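Local coordinates for transcriptional regulator, marR family, putative (Sulfolobus solfataricus, PDB 3F3X), which probably acts as a DNA-binding transcription factor of the MarR family, a homodimeric winged helix-turn-helix regulator, at residues L38-L43 and E106-L111; V54-R59 and S65-A70. All blocks are in the same frame, centred on the assembly; numbering follows the deposited sequence.

Along the chain, both segments of interaction 2 fall between the two segments of interaction 1. Interaction 2 joins the two helices of the helix-turn-helix. Interaction 1 ties helix 37-48, which packs against that unit, to helix 98-118. Both contacts are buried and apolar between their segments. Interaction 1 rests on an aromatic ring and lies next to the second subunit. Interaction 2 rests on one isoleucine, while Arg59 on its first helix binds a sulfate at a polar rim shared with the second subunit. The two contacts touch where Ile42 CD1 meets Ala70 CB at 3.6 Å, so helix 37-48 belongs to both neighbourhoods.

Interaction 1. Residues L38-L43 and E106-L111; sequences LDFSIL and EANEVL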
loop_
_atom_site.group_PDB
_atom_site.type_symbol
_atom_site.label_atom_id
_atom_site.label_comp_id
_atom_site.label_asym_id
_atom_site.label_seq_id
_atom_site.Cartn_x
_atom_site.Cartn_y
_atom_site.Cartn_z
ATOM N N LEU A 38 -5.537 6.013 -8.685
ATOM C CA LEU A 38 -6.270 7.005 -7.906
ATOM C C LEU A 38 -7.337 7.641 -8.789
ATOM O O LEU A 38 -8.422 7.978 -8.314
ATOM C CB LEU A 38 -5.328 8.091 -7.376
ATOM C CG LEU A 38 -6.003 9.161 -6.510
ATOM C CD1 LEU A 38 -6.668 8.502 -5.314
ATOM C CD2 LEU A 38 -4.971 10.184 -6.044
ATOM N N ASP A 39 -7.016 7.813 -10.071
ATOM C CA ASP A 39 -7.959 8.386 -11.031
ATOM C C ASP A 39 -9.189 7.485 -11.069
ATOM O O ASP A 39 -10.327 7.961 -11.054
ATOM C CB ASP A 39 -7.353 8.436 -12.435
ATOM C CG ASP A 39 -6.307 9.524 -12.599
ATOM O OD1 ASP A 39 -5.548 9.439 -13.590
ATOM O OD2 ASP A 39 -6.248 10.460 -11.768
ATOM N N PHE A 40 -8.947 6.180 -11.140
ATOM C CA PHE A 40 -10.030 5.210 -11.169
ATOM C C PHE A 40 -10.899 5.333 -9.915
ATOM O O PHE A 40 -12.127 5.323 -9.998
ATOM C CB PHE A 40 -9.474 3.788 -11.253
ATOM C CG PHE A 40 -10.443 2.735 -10.801
ATOM C CD1 PHE A 40 -11.534 2.377 -11.593
ATOM C CD2 PHE A 40 -10.286 2.125 -9.560
ATOM C CE1 PHE A 40 -12.452 1.419 -11.148
ATOM C CE2 PHE A 40 -11.193 1.173 -9.110
ATOM C CZ PHE A 40 -12.279 0.818 -9.901
ATOM N N SER A 41 -10.255 5.433 -8.756
ATOM C CA SER A 41 -10.982 5.550 -7.492
ATOM C C SER A 41 -11.880 6.787 -7.449
ATOM O O SER A 41 -13.028 6.721 -6.997
ATOM C CB SER A 41 -9.998 5.595 -6.321
ATOM O OG SER A 41 -9.278 4.381 -6.219
ATOM N N ILE A 42 -11.352 7.916 -7.910
ATOM C CA ILE A 42 -12.117 9.155 -7.917
ATOM C C ILE A 42 -13.324 9.013 -8.838
ATOM O O ILE A 42 -14.434 9.425 -8.488
ATOM C CB ILE A 42 -11.236 10.349 -8.362
ATOM C CG1 ILE A 42 -10.173 10.618 -7.288
ATOM C CG2 ILE A 42 -12.098 11.597 -8.604
ATOM C CD1 ILE A 42 -9.155 11.672 -7.678
ATOM N N LEU A 43 -13.113 8.426 -10.011
ATOM C CA LEU A 43 -14.217 8.229 -10.939
ATOM C C LEU A 43 -15.272 7.314 -10.315
ATOM O O LEU A 43 -16.463 7.581 -10.416
ATOM C CB LEU A 43 -13.716 7.633 -12.260
ATOM C CG LEU A 43 -12.860 8.587 -13.104
ATOM C CD1 LEU A 43 -12.355 7.878 -14.358
ATOM C CD2 LEU A 43 -13.686 9.805 -13.500
ATOM N N GLU A 106 -14.650 1.426 -18.728
ATOM C CA GLU A 106 -13.473 0.835 -19.352
ATOM C C GLU A 106 -12.381 0.556 -18.321
ATOM O O GLU A 106 -11.797 -0.527 -18.312
ATOM C CB GLU A 106 -12.941 1.770 -20.440
ATOM C CG GLU A 106 -13.871 1.907 -21.640
ATOM C CD GLU A 106 -13.475 3.038 -22.572
ATOM O OE1 GLU A 106 -12.298 3.461 -22.537
ATOM O OE2 GLU A 106 -14.340 3.499 -23.348
ATOM N N ALA A 107 -12.103 1.528 -17.454
ATOM C CA ALA A 107 -11.074 1.352 -16.428
ATOM C C ALA A 107 -11.447 0.192 -15.500
ATOM O O ALA A 107 -10.587 -0.600 -15.105
ATOM C CB ALA A 107 -10.900 2.651 -15.617
ATOM N N ASN A 108 -12.730 0.101 -15.154
ATOM C CA ASN A 108 -13.219 -0.971 -14.292
ATOM C C ASN A 108 -12.952 -2.318 -14.955
ATOM O O ASN A 108 -12.501 -3.260 -14.306
ATOM C CB ASN A 108 -14.722 -0.816 -14.038
ATOM C CG ASN A 108 -15.310 -1.995 -13.279
ATOM O OD1 ASN A 108 -16.114 -2.761 -13.818
ATOM N ND2 ASN A 108 -14.908 -2.150 -12.027
ATOM N N GLU A 109 -13.234 -2.400 -16.252
ATOM C CA GLU A 109 -13.015 -3.633 -17.001
ATOM C C GLU A 109 -11.537 -4.025 -16.984
ATOM O O GLU A 109 -11.200 -5.190 -16.770
ATOM C CB GLU A 109 -13.464 -3.461 -18.453
ATOM C CG GLU A 109 -13.573 -4.773 -19.204
ATOM C CD GLU A 109 -14.963 -5.371 -19.121
ATOM O OE1 GLU A 109 -15.598 -5.277 -18.046
ATOM O OE2 GLU A 109 -15.417 -5.942 -20.133
ATOM N N VAL A 110 -10.665 -3.049 -17.228
ATOM C CA VAL A 110 -9.224 -3.283 -17.239
ATOM C C VAL A 110 -8.730 -3.814 -15.891
ATOM O O VAL A 110 -8.032 -4.826 -15.835
ATOM C CB VAL A 110 -8.441 -1.983 -17.581
ATOM C CG1 VAL A 110 -6.958 -2.169 -17.295
ATOM C CG2 VAL A 110 -8.645 -1.619 -19.043
ATOM N N LEU A 111 -9.094 -3.132 -14.807
ATOM C CA LEU A 111 -8.659 -3.546 -13.476
ATOM C C LEU A 111 -9.267 -4.863 -13.009
ATOM O O LEU A 111 -8.577 -5.691 -12.406
ATOM C CB LEU A 111 -8.969 -2.452 -12.451
ATOM C CG LEU A 111 -8.158 -1.167 -12.617
ATOM C CD1 LEU A 111 -8.500 -0.188 -11.492
ATOM C CD2 LEU A 111 -6.667 -1.504 -12.600
#
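Phe40 carries the contact from the side of 38-43 and meets Ala107, Asn108 and Leu111. Before it in the sequence, Asp39 faces another way. It packs on Ala70 and Leu74 of helix 64-76, and its OD1 accepts a hydrogen bond from Ser36 N. Phe40 points toward helix 98-118. Its CG is anti to the backbone N (chi1 159°), which carries the ring out to the other helix. Leu111 lays one methyl over a face of this ring. Leu111 CD1 is 3.6 Å from the ring centroid of Phe40, and the line between them is 18° off the ring normal. This is a CH-pi contact, shifted a little toward the rim; the nearest ring atom is Phe40 CD2, 3.5 Å from Leu111 CD1. Ala107 approaches the ring obliquely, with its CB 4.1 Å from Phe40 CD1. The small side chain at Ala107 marks the nearest backbone approach, with Phe40 CA and Ala107 CA 6.6 Å apart. Asn108 adds backbone rather than amide: its CA is 4.0 Å from Phe40 CE1. The axes of the short segments stay 10.5 Å apart and run at 126°, and the Phe40 ring reaches across between them. Asn12 of the second subunit packs on Phe40, and Leu8 of the second subunit packs on Asn108 and Leu111. Further on, Ile42 packs on Leu74 of helix 64-76, and Leu43 reaches Val103 and Leu104 of helix 98-118. The arrangement is typical of the MarR fold, in which a winged helix-turn-helix domain is joined to a helical dimerisation region.

Interaction 2. Residues V54-R59 and S65-A70; sequences VYLANR and SAITAA. With SO4 (sulfate ion), chain B.
Arg59 grips the bound sulfate through two N-H groups. Arg59 NE donates to sulfate O3 at 2.9 Å (N-H...O 155°), and Arg59 NH2 donates to sulfate O2 at 2.9 Å (151°). Helices 53-60 and 64-76 form the helix-turn-helix of the MarR winged-helix domain, in which the second helix is classically the DNA-recognition helix. The sulfate probably comes from the crystallisation liquor. It lies at the guanidinium edge, near its plane. Lys44, Tyr60 and, from the second subunit, Lys16 and Gln9 complete its site. The Arg59 chain runs extended from CG to NE, with CG anti to the backbone N, which carries the guanidinium well away from the helix. On its other side Arg59 NH1 donates to Tyr55 OH, one helical turn earlier, at 3.0 Å. Tyr55 OH sits 20° out of the guanidinium plane. NH1 also forms a salt bridge with Glu48. These bonds help fix the rotation of the guanidinium group.

The helices themselves meet through apolar groups. Ile67 points toward helix 53-60. Its CG1-CD1 arm lies against both Leu56 and Ala57, and its CG2 meets Leu56 alone. Ile67 CD1 lies 3.9 Å from Leu56 CB, and Ile67 CG2 touches CB and CD1 of the same leucine. The Leu56 and Ile67 side chains cross at about a right angle. Leu56 also packs on Ala45 of helix 37-48. At Ala57 the isoleucine comes close to the backbone: Ile67 CG1 rests 3.6 Å from Ala57 CA and 3.8 Å from Ala57 CB.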
loop_
_atom_site.group_PDB
_atom_site.type_symbol
_atom_site.label_atom_id
_atom_site.label_comp_id
_atom_site.label_asym_id
_atom_site.label_seq_id
_atom_site.Cartn_x
_atom_site.Cartn_y
_atom_site.Cartn_z
ATOM N N VAL A 54 -12.720 16.715 0.373
ATOM C CA VAL A 54 -12.424 16.139 1.682
ATOM C C VAL A 54 -12.932 14.700 1.728
ATOM O O VAL A 54 -12.259 13.807 2.241
ATOM C CB VAL A 54 -13.106 16.940 2.822
ATOM C CG1 VAL A 54 -12.943 16.203 4.144
ATOM C CG2 VAL A 54 -12.500 18.332 2.917
ATOM N N TYR A 55 -14.127 14.479 1.192
ATOM C CA TYR A 55 -14.698 13.138 1.173
ATOM C C TYR A 55 -13.773 12.176 0.435
ATOM O O TYR A 55 -13.541 11.060 0.893
ATOM C CB TYR A 55 -16.055 13.130 0.475
ATOM C CG TYR A 55 -16.628 11.738 0.312
ATOM C CD1 TYR A 55 -17.480 11.200 1.271
ATOM C CD2 TYR A 55 -16.299 10.952 -0.795
ATOM C CE1 TYR A 55 -17.996 9.915 1.138
ATOM C CE2 TYR A 55 -16.810 9.665 -0.942
ATOM C CZ TYR A 55 -17.658 9.154 0.031
ATOM O OH TYR A 55 -18.170 7.889 -0.106
ATOM N N LEU A 56 -13.254 12.614 -0.709
ATOM C CA LEU A 56 -12.377 11.767 -1.511
ATOM C C LEU A 56 -11.066 11.422 -0.810
ATOM O O LEU A 56 -10.657 10.263 -0.789
ATOM C CB LEU A 56 -12.097 12.435 -2.865
ATOM C CG LEU A 56 -13.344 12.578 -3.747
ATOM C CD1 LEU A 56 -13.047 13.514 -4.912
ATOM C CD2 LEU A 56 -13.791 11.197 -4.244
ATOM N N ALA A 57 -10.407 12.424 -0.240
ATOM C CA ALA A 57 -9.148 12.193 0.462
ATOM C C ALA A 57 -9.376 11.231 1.624
ATOM O O ALA A 57 -8.561 10.345 1.894
ATOM C CB ALA A 57 -8.596 13.510 0.981
ATOM N N ASN A 58 -10.497 11.424 2.306
ATOM C CA ASN A 58 -10.889 10.614 3.452
ATOM C C ASN A 58 -11.144 9.155 3.100
ATOM O O ASN A 58 -10.695 8.244 3.794
ATOM C CB ASN A 58 -12.155 11.205 4.066
ATOM C CG ASN A 58 -12.007 11.499 5.535
ATOM O OD1 ASN A 58 -12.049 10.595 6.371
ATOM N ND2 ASN A 58 -11.820 12.773 5.863
ATOM N N ARG A 59 -11.880 8.937 2.018
ATOM C CA ARG A 59 -12.220 7.591 1.593
ATOM C C ARG A 59 -11.024 6.821 1.060
ATOM O O ARG A 59 -10.901 5.624 1.300
ATOM C CB ARG A 59 -13.331 7.645 0.536
ATOM C CG ARG A 59 -13.749 6.294 -0.046
ATOM C CD ARG A 59 -15.050 6.440 -0.832
ATOM N NE ARG A 59 -15.306 5.319 -1.736
ATOM C CZ ARG A 59 -16.412 5.183 -2.460
ATOM N NH1 ARG A 59 -17.380 6.093 -2.377
ATOM N NH2 ARG A 59 -16.535 4.159 -3.299
ATOM N N SER A 65 -3.952 17.311 -1.221
ATOM C CA SER A 65 -3.068 17.769 -2.284
ATOM C C SER A 65 -3.036 16.702 -3.375
ATOM O O SER A 65 -3.044 17.017 -4.562
ATOM C CB SER A 65 -1.655 18.005 -1.741
ATOM O OG SER A 65 -1.087 16.793 -1.276
ATOM N N ALA A 66 -3.005 15.439 -2.968
ATOM C CA ALA A 66 -2.985 14.338 -3.925
ATOM C C ALA A 66 -4.299 14.311 -4.709
ATOM O O ALA A 66 -4.299 14.121 -5.925
ATOM C CB ALA A 66 -2.771 13.012 -3.204
ATOM N N ILE A 67 -5.415 14.501 -4.007
ATOM C CA ILE A 67 -6.728 14.519 -4.650
ATOM C C ILE A 67 -6.807 15.686 -5.632
ATOM O O ILE A 67 -7.244 15.520 -6.772
ATOM C CB ILE A 67 -7.869 14.678 -3.610
ATOM C CG1 ILE A 67 -7.963 13.425 -2.736
ATOM C CG2 ILE A 67 -9.202 14.951 -4.323
ATOM C CD1 ILE A 67 -8.287 12.147 -3.509
ATOM N N THR A 68 -6.381 16.867 -5.185
ATOM C CA THR A 68 -6.416 18.059 -6.027
ATOM C C THR A 68 -5.603 17.876 -7.302
ATOM O O THR A 68 -6.039 18.267 -8.387
ATOM C CB THR A 68 -5.872 19.291 -5.282
ATOM O OG1 THR A 68 -6.618 19.488 -4.077
ATOM C CG2 THR A 68 -5.997 20.535 -6.151
ATOM N N ALA A 69 -4.417 17.290 -7.167
ATOM C CA ALA A 69 -3.553 17.056 -8.317
ATOM C C ALA A 69 -4.242 16.115 -9.300
ATOM O O ALA A 69 -4.229 16.357 -10.506
ATOM C CB ALA A 69 -2.221 16.461 -7.868
ATOM N N ALA A 70 -4.844 15.049 -8.780
ATOM C CA ALA A 70 -5.540 14.073 -9.616
ATOM C C ALA A 70 -6.740 14.708 -10.315
ATOM O O ALA A 70 -6.926 14.535 -11.517
ATOM C CB ALA A 70 -5.994 12.882 -8.772
HETATM S S SO4 B . -13.852 1.963 -3.109
HETATM O O1 SO4 B . -12.502 1.380 -3.245
HETATM O O2 SO4 B . -14.122 2.849 -4.250
HETATM O O3 SO4 B . -13.929 2.742 -1.856
HETATM O O4 SO4 B . -14.842 0.873 -3.090
#